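Local atomic coordinates of MaoC-like dehydratase (Rhodospirillum rubrum, PDB entry 3EXZ), a protein that probably acts as a hot-dog-fold lyase of the MaoC-like family, whose members typically hydrate or dehydrate enoyl-CoA-type thioesters. Residues 24-29 with 51-56; 83-88 with 135-140. All blocks are in the same frame, centred on the assembly; numbering follows the deposited sequence.

Contact 1. Residues 24-29 with 51-56; sequences AAIKAF and GGLAAS
Ile-26, on the helix spanning 23-33, lays its side chain against the backbone of Ala-54 and Ala-55 in the extended loop that leads into helix 57-72. From CB the chain forks. Ile-26 CG2, anti to the backbone N, rests 3.6 Å from Ala-54 O and 3.7 Å from Ala-55 CA. The other branch, placed anti to the carbonyl carbon (chi1 -70°), brings Ile-26 CG1 to 3.9 Å from Ala-55 CB and carries on to CD1, which lies 4.0 Å from the same methyl. A beta-branched residue suits this place because its two arms divide Ala-55 between them, CG2 on the backbone and CG1 and CD1 on the methyl, and alanine suits the other side because its short side chain lets the helix come near. Were Ile-26 cut back to an alanine, both arms would go, which is likely to open a gap over Ala-55 and strip its methyl of CG1 and CD1. Leu-53 extends the apolar patch: its CD1 sits 4.2 Å from Ile-26 CG2 and meets CE of Lys-27, whose side chain crosses it at about a right angle while NZ goes on to a salt bridge with Glu-42. One water joins the two backbones, donating to Ile-26 O at 3.1 Å and accepting from Ser-56 N. Ser-56 is the N-cap of helix 57-72, its OG hydrogen-bonded to Trp-58 N and to Asp-34 OD2. The chemistry therefore implies a join made by apolar contact, with a single water bridge just before the next helix begins.

Contact 2. Residues 83-88 with 135-140; sequences GTELSW and RSTAKV
In the antiparallel sheet of the hot-dog fold, strand 81-87 pairs with strand 132-143, Glu-85 facing Thr-137 and Ser-87 facing Arg-135 as hydrogen-bonded pairs. Glu-85 N donates to Thr-137 O at 2.9 Å, and Thr-137 N returns a bond to Glu-85 O. Arg-135 and Ser-87 likewise exchange two backbone bonds. Polar residues suit the face that carries Glu-85, Ser-87, Arg-135 and Thr-137: Arg-135 turns its guanidinium group away from strand 81-87 to a salt bridge with Asp-124, and Ser-87 OG stands 3.8 Å from Arg-135 CB. The reverse face, bearing Thr-84, Leu-86, Ser-136 and Ala-138, is more enclosed. There Leu-86 CD1 reaches Ser-136 CB at 3.5 Å, and Leu-86 also packs on Trp-58 of the second subunit; a strand of that subunit pairs with 81-87 and carries the sheet across the dimer interface. Small residues fit beside Thr-84, with Ala-138 CB 3.6 Å from Thr-84 OG1. With OG1 of Thr-84 set opposite its own backbone N (chi1 -170°), the hydroxyl lies beside strand 132-143, where Thr-84 OG1 and Ser-136 OG share a hydrogen bond of 2.7 Å.

How the contacts relate
Along the chain the contacts come in series: contact 1 closes at Ser-56, helix 57-72 and the loop after it lead on to strand 81-87, and contact 2 opens at Gly-83. Their centres lie 22 Å apart, and their nearest atoms, about 6 Å apart, do not touch. Contact 1 belongs to the helical part, joining helix 23-33 to the loop that enters helix 57-72, whereas contact 2 lies within the five-stranded sheet, where 81-87 is an outermost strand of this chain. Both also reach the second subunit, contact 1 through packing of Phe-29 on Phe-29 of the second subunit and contact 2 through the shared strand ladder, so helices and sheet alike contribute to the dimer.

Contact 1. Residues 24-29 with 51-56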
loop_
_atom_site.group_PDB
_atom_site.type_symbol
_atom_site.label_atom_id
_atom_site.label_comp_id
_atom_site.label_asym_id
_atom_site.label_seq_id
_atom_site.Cartn_x
_atom_site.Cartn_y
_atom_site.Cartn_z
ATOM N N ALA A 24 -2.328 -20.293 1.306
ATOM C CA ALA A 24 -2.974 -20.214 -0.001
ATOM C C ALA A 24 -3.428 -18.802 -0.367
ATOM O O ALA A 24 -3.419 -18.433 -1.544
ATOM C CB ALA A 24 -4.161 -21.187 -0.058
ATOM N N ALA A 25 -3.824 -18.019 0.639
ATOM C CA ALA A 25 -4.270 -16.638 0.422
ATOM C C ALA A 25 -3.040 -15.764 0.118
ATOM O O ALA A 25 -3.115 -14.814 -0.654
ATOM C CB ALA A 25 -5.021 -16.127 1.650
ATOM N N ILE A 26 -1.909 -16.092 0.733
ATOM C CA ILE A 26 -0.672 -15.366 0.469
ATOM C C ILE A 26 -0.290 -15.596 -1.011
ATOM O O ILE A 26 -0.009 -14.638 -1.737
ATOM C CB ILE A 26 0.450 -15.857 1.409
ATOM C CG1 ILE A 26 0.126 -15.397 2.835
ATOM C CG2 ILE A 26 1.796 -15.347 0.931
ATOM C CD1 ILE A 26 1.105 -15.868 3.902
ATOM N N LYS A 27 -0.320 -16.855 -1.463
ATOM C CA LYS A 27 0.033 -17.206 -2.848
ATOM C C LYS A 27 -0.967 -16.671 -3.872
ATOM O O LYS A 27 -0.580 -16.226 -4.960
ATOM C CB LYS A 27 0.164 -18.725 -2.973
ATOM C CG LYS A 27 1.206 -19.305 -2.034
ATOM C CD LYS A 27 1.301 -20.811 -2.162
ATOM C CE LYS A 27 2.397 -21.355 -1.262
ATOM N NZ LYS A 27 2.349 -22.835 -1.139
ATOM N N ALA A 28 -2.251 -16.729 -3.532
ATOM C CA ALA A 28 -3.296 -16.199 -4.409
ATOM C C ALA A 28 -3.054 -14.684 -4.612
ATOM O O ALA A 28 -3.008 -14.211 -5.748
ATOM C CB ALA A 28 -4.689 -16.451 -3.796
ATOM N N PHE A 29 -2.900 -13.916 -3.534
ATOM C CA PHE A 29 -2.645 -12.483 -3.707
ATOM C C PHE A 29 -1.294 -12.216 -4.404
ATOM O O PHE A 29 -1.210 -11.405 -5.325
ATOM C CB PHE A 29 -2.635 -11.750 -2.373
ATOM C CG PHE A 29 -2.507 -10.254 -2.487
ATOM C CD1 PHE A 29 -3.634 -9.443 -2.453
ATOM C CD2 PHE A 29 -1.257 -9.663 -2.675
ATOM C CE1 PHE A 29 -3.511 -8.052 -2.535
ATOM C CE2 PHE A 29 -1.127 -8.279 -2.758
ATOM C CZ PHE A 29 -2.257 -7.473 -2.714
ATOM N N GLY A 51 13.486 -16.024 4.717
ATOM C CA GLY A 51 13.723 -17.360 5.244
ATOM C C GLY A 51 12.403 -18.032 5.595
ATOM O O GLY A 51 12.155 -18.332 6.764
ATOM N N GLY A 52 11.568 -18.275 4.584
ATOM C CA GLY A 52 10.261 -18.881 4.798
ATOM C C GLY A 52 9.165 -18.039 4.148
ATOM O O GLY A 52 9.348 -16.846 3.894
ATOM N N LEU A 53 8.023 -18.654 3.872
ATOM C CA LEU A 53 6.929 -17.934 3.247
ATOM C C LEU A 53 6.577 -16.678 4.033
ATOM O O LEU A 53 6.468 -16.709 5.258
ATOM C CB LEU A 53 5.668 -18.815 3.155
ATOM C CG LEU A 53 4.957 -19.024 1.800
ATOM C CD1 LEU A 53 3.440 -19.013 2.017
ATOM C CD2 LEU A 53 5.368 -17.949 0.800
ATOM N N ALA A 54 6.451 -15.563 3.327
ATOM C CA ALA A 54 6.015 -14.325 3.950
ATOM C C ALA A 54 5.002 -13.721 2.984
ATOM O O ALA A 54 5.021 -14.003 1.780
ATOM C CB ALA A 54 7.163 -13.367 4.187
ATOM N N ALA A 55 4.080 -12.930 3.511
ATOM C CA ALA A 55 3.094 -12.294 2.661
ATOM C C ALA A 55 3.705 -11.018 2.078
ATOM O O ALA A 55 4.646 -10.443 2.635
ATOM C CB ALA A 55 1.835 -11.952 3.481
ATOM N N SER A 56 3.202 -10.611 0.922
ATOM C CA SER A 56 3.637 -9.367 0.305
ATOM C C SER A 56 3.236 -8.217 1.261
ATOM O O SER A 56 2.166 -8.260 1.886
ATOM C CB SER A 56 2.895 -9.170 -1.021
ATOM O OG SER A 56 3.052 -7.854 -1.520
HETATM O O HOH W 1 1.009 -12.158 -0.212
#

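Contact 2. Residues 83-88 with 135-140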
loop_
_atom_site.group_PDB
_atom_site.type_symbol
_atom_site.label_atom_id
_atom_site.label_comp_id
_atom_site.label_asym_id
_atom_site.label_seq_id
_atom_site.Cartn_x
_atom_site.Cartn_y
_atom_site.Cartn_z
ATOM N N GLY A 83 -2.581 10.314 1.714
ATOM C CA GLY A 83 -1.274 9.689 1.650
ATOM C C GLY A 83 -0.916 9.026 2.965
ATOM O O GLY A 83 -1.583 9.235 3.982
ATOM N N THR A 84 0.159 8.250 2.960
ATOM C CA THR A 84 0.578 7.564 4.170
ATOM C C THR A 84 2.063 7.232 4.227
ATOM O O THR A 84 2.724 7.101 3.192
ATOM C CB THR A 84 -0.206 6.204 4.340
ATOM O OG1 THR A 84 0.043 5.654 5.639
ATOM C CG2 THR A 84 0.239 5.172 3.294
ATOM N N GLU A 85 2.578 7.136 5.452
ATOM C CA GLU A 85 3.965 6.725 5.692
ATOM C C GLU A 85 3.798 5.238 6.040
ATOM O O GLU A 85 3.155 4.879 7.034
ATOM C CB GLU A 85 4.580 7.472 6.870
ATOM C CG GLU A 85 6.037 7.105 7.179
ATOM C CD GLU A 85 6.230 5.727 7.835
ATOM O OE1 GLU A 85 5.322 5.247 8.559
ATOM O OE2 GLU A 85 7.311 5.127 7.630
ATOM N N LEU A 86 4.415 4.382 5.238
ATOM C CA LEU A 86 4.265 2.949 5.383
ATOM C C LEU A 86 5.558 2.220 5.679
ATOM O O LEU A 86 6.588 2.519 5.082
ATOM C CB LEU A 86 3.649 2.421 4.073
ATOM C CG LEU A 86 2.803 1.143 4.078
ATOM C CD1 LEU A 86 1.791 1.173 5.230
ATOM C CD2 LEU A 86 2.088 1.020 2.738
ATOM N N SER A 87 5.512 1.290 6.622
ATOM C CA SER A 87 6.680 0.478 6.910
ATOM C C SER A 87 6.235 -0.915 7.358
ATOM O O SER A 87 5.133 -1.085 7.894
ATOM C CB SER A 87 7.580 1.122 7.978
ATOM O OG SER A 87 6.901 1.285 9.202
ATOM N N TRP A 88 7.071 -1.916 7.095
ATOM C CA TRP A 88 6.784 -3.285 7.511
ATOM C C TRP A 88 7.978 -3.770 8.343
ATOM O O TRP A 88 8.967 -4.277 7.806
ATOM C CB TRP A 88 6.585 -4.206 6.300
ATOM C CG TRP A 88 5.500 -3.726 5.375
ATOM C CD1 TRP A 88 4.147 -3.919 5.507
ATOM C CD2 TRP A 88 5.677 -2.960 4.184
ATOM N NE1 TRP A 88 3.477 -3.329 4.461
ATOM C CE2 TRP A 88 4.392 -2.728 3.632
ATOM C CE3 TRP A 88 6.802 -2.450 3.513
ATOM C CZ2 TRP A 88 4.195 -1.998 2.455
ATOM C CZ3 TRP A 88 6.606 -1.714 2.335
ATOM C CH2 TRP A 88 5.312 -1.509 1.816
ATOM N N ARG A 135 3.070 -0.542 9.858
ATOM C CA ARG A 135 2.662 0.701 10.482
ATOM C C ARG A 135 2.351 1.632 9.316
ATOM O O ARG A 135 3.151 1.795 8.386
ATOM C CB ARG A 135 3.732 1.326 11.370
ATOM C CG ARG A 135 3.457 2.797 11.653
ATOM C CD ARG A 135 4.368 3.307 12.753
ATOM N NE ARG A 135 4.040 2.699 14.039
ATOM C CZ ARG A 135 4.555 3.090 15.200
ATOM N NH1 ARG A 135 5.421 4.099 15.238
ATOM N NH2 ARG A 135 4.204 2.475 16.324
ATOM N N SER A 136 1.159 2.212 9.365
ATOM C CA SER A 136 0.695 3.132 8.351
ATOM C C SER A 136 0.255 4.416 9.057
ATOM O O SER A 136 -0.751 4.426 9.765
ATOM C CB SER A 136 -0.472 2.498 7.582
ATOM O OG SER A 136 -0.929 3.334 6.536
ATOM N N THR A 137 1.042 5.483 8.910
ATOM C CA THR A 137 0.699 6.787 9.488
ATOM C C THR A 137 0.040 7.496 8.301
ATOM O O THR A 137 0.701 8.073 7.437
ATOM C CB THR A 137 1.946 7.534 9.966
ATOM O OG1 THR A 137 2.623 6.719 10.931
ATOM C CG2 THR A 137 1.561 8.861 10.618
ATOM N N ALA A 138 -1.283 7.443 8.268
ATOM C CA ALA A 138 -2.061 8.005 7.175
ATOM C C ALA A 138 -2.754 9.321 7.458
ATOM O O ALA A 138 -3.075 9.627 8.602
ATOM C CB ALA A 138 -3.131 6.958 6.734
ATOM N N LYS A 139 -2.959 10.109 6.409
ATOM C CA LYS A 139 -3.706 11.351 6.546
ATOM C C LYS A 139 -5.040 11.058 5.843
ATOM O O LYS A 139 -5.088 10.768 4.643
ATOM C CB LYS A 139 -2.987 12.518 5.880
ATOM C CG LYS A 139 -1.710 12.921 6.600
ATOM C CD LYS A 139 -0.917 13.927 5.783
ATOM C CE LYS A 139 0.233 14.515 6.594
ATOM N NZ LYS A 139 -0.218 14.987 7.940
ATOM N N VAL A 140 -6.122 11.132 6.609
ATOM C CA VAL A 140 -7.457 10.846 6.111
ATOM C C VAL A 140 -8.279 12.132 6.094
ATOM O O VAL A 140 -8.063 13.024 6.916
ATOM C CB VAL A 140 -8.116 9.754 7.018
ATOM C CG1 VAL A 140 -9.488 9.382 6.512
ATOM C CG2 VAL A 140 -7.223 8.524 7.054
#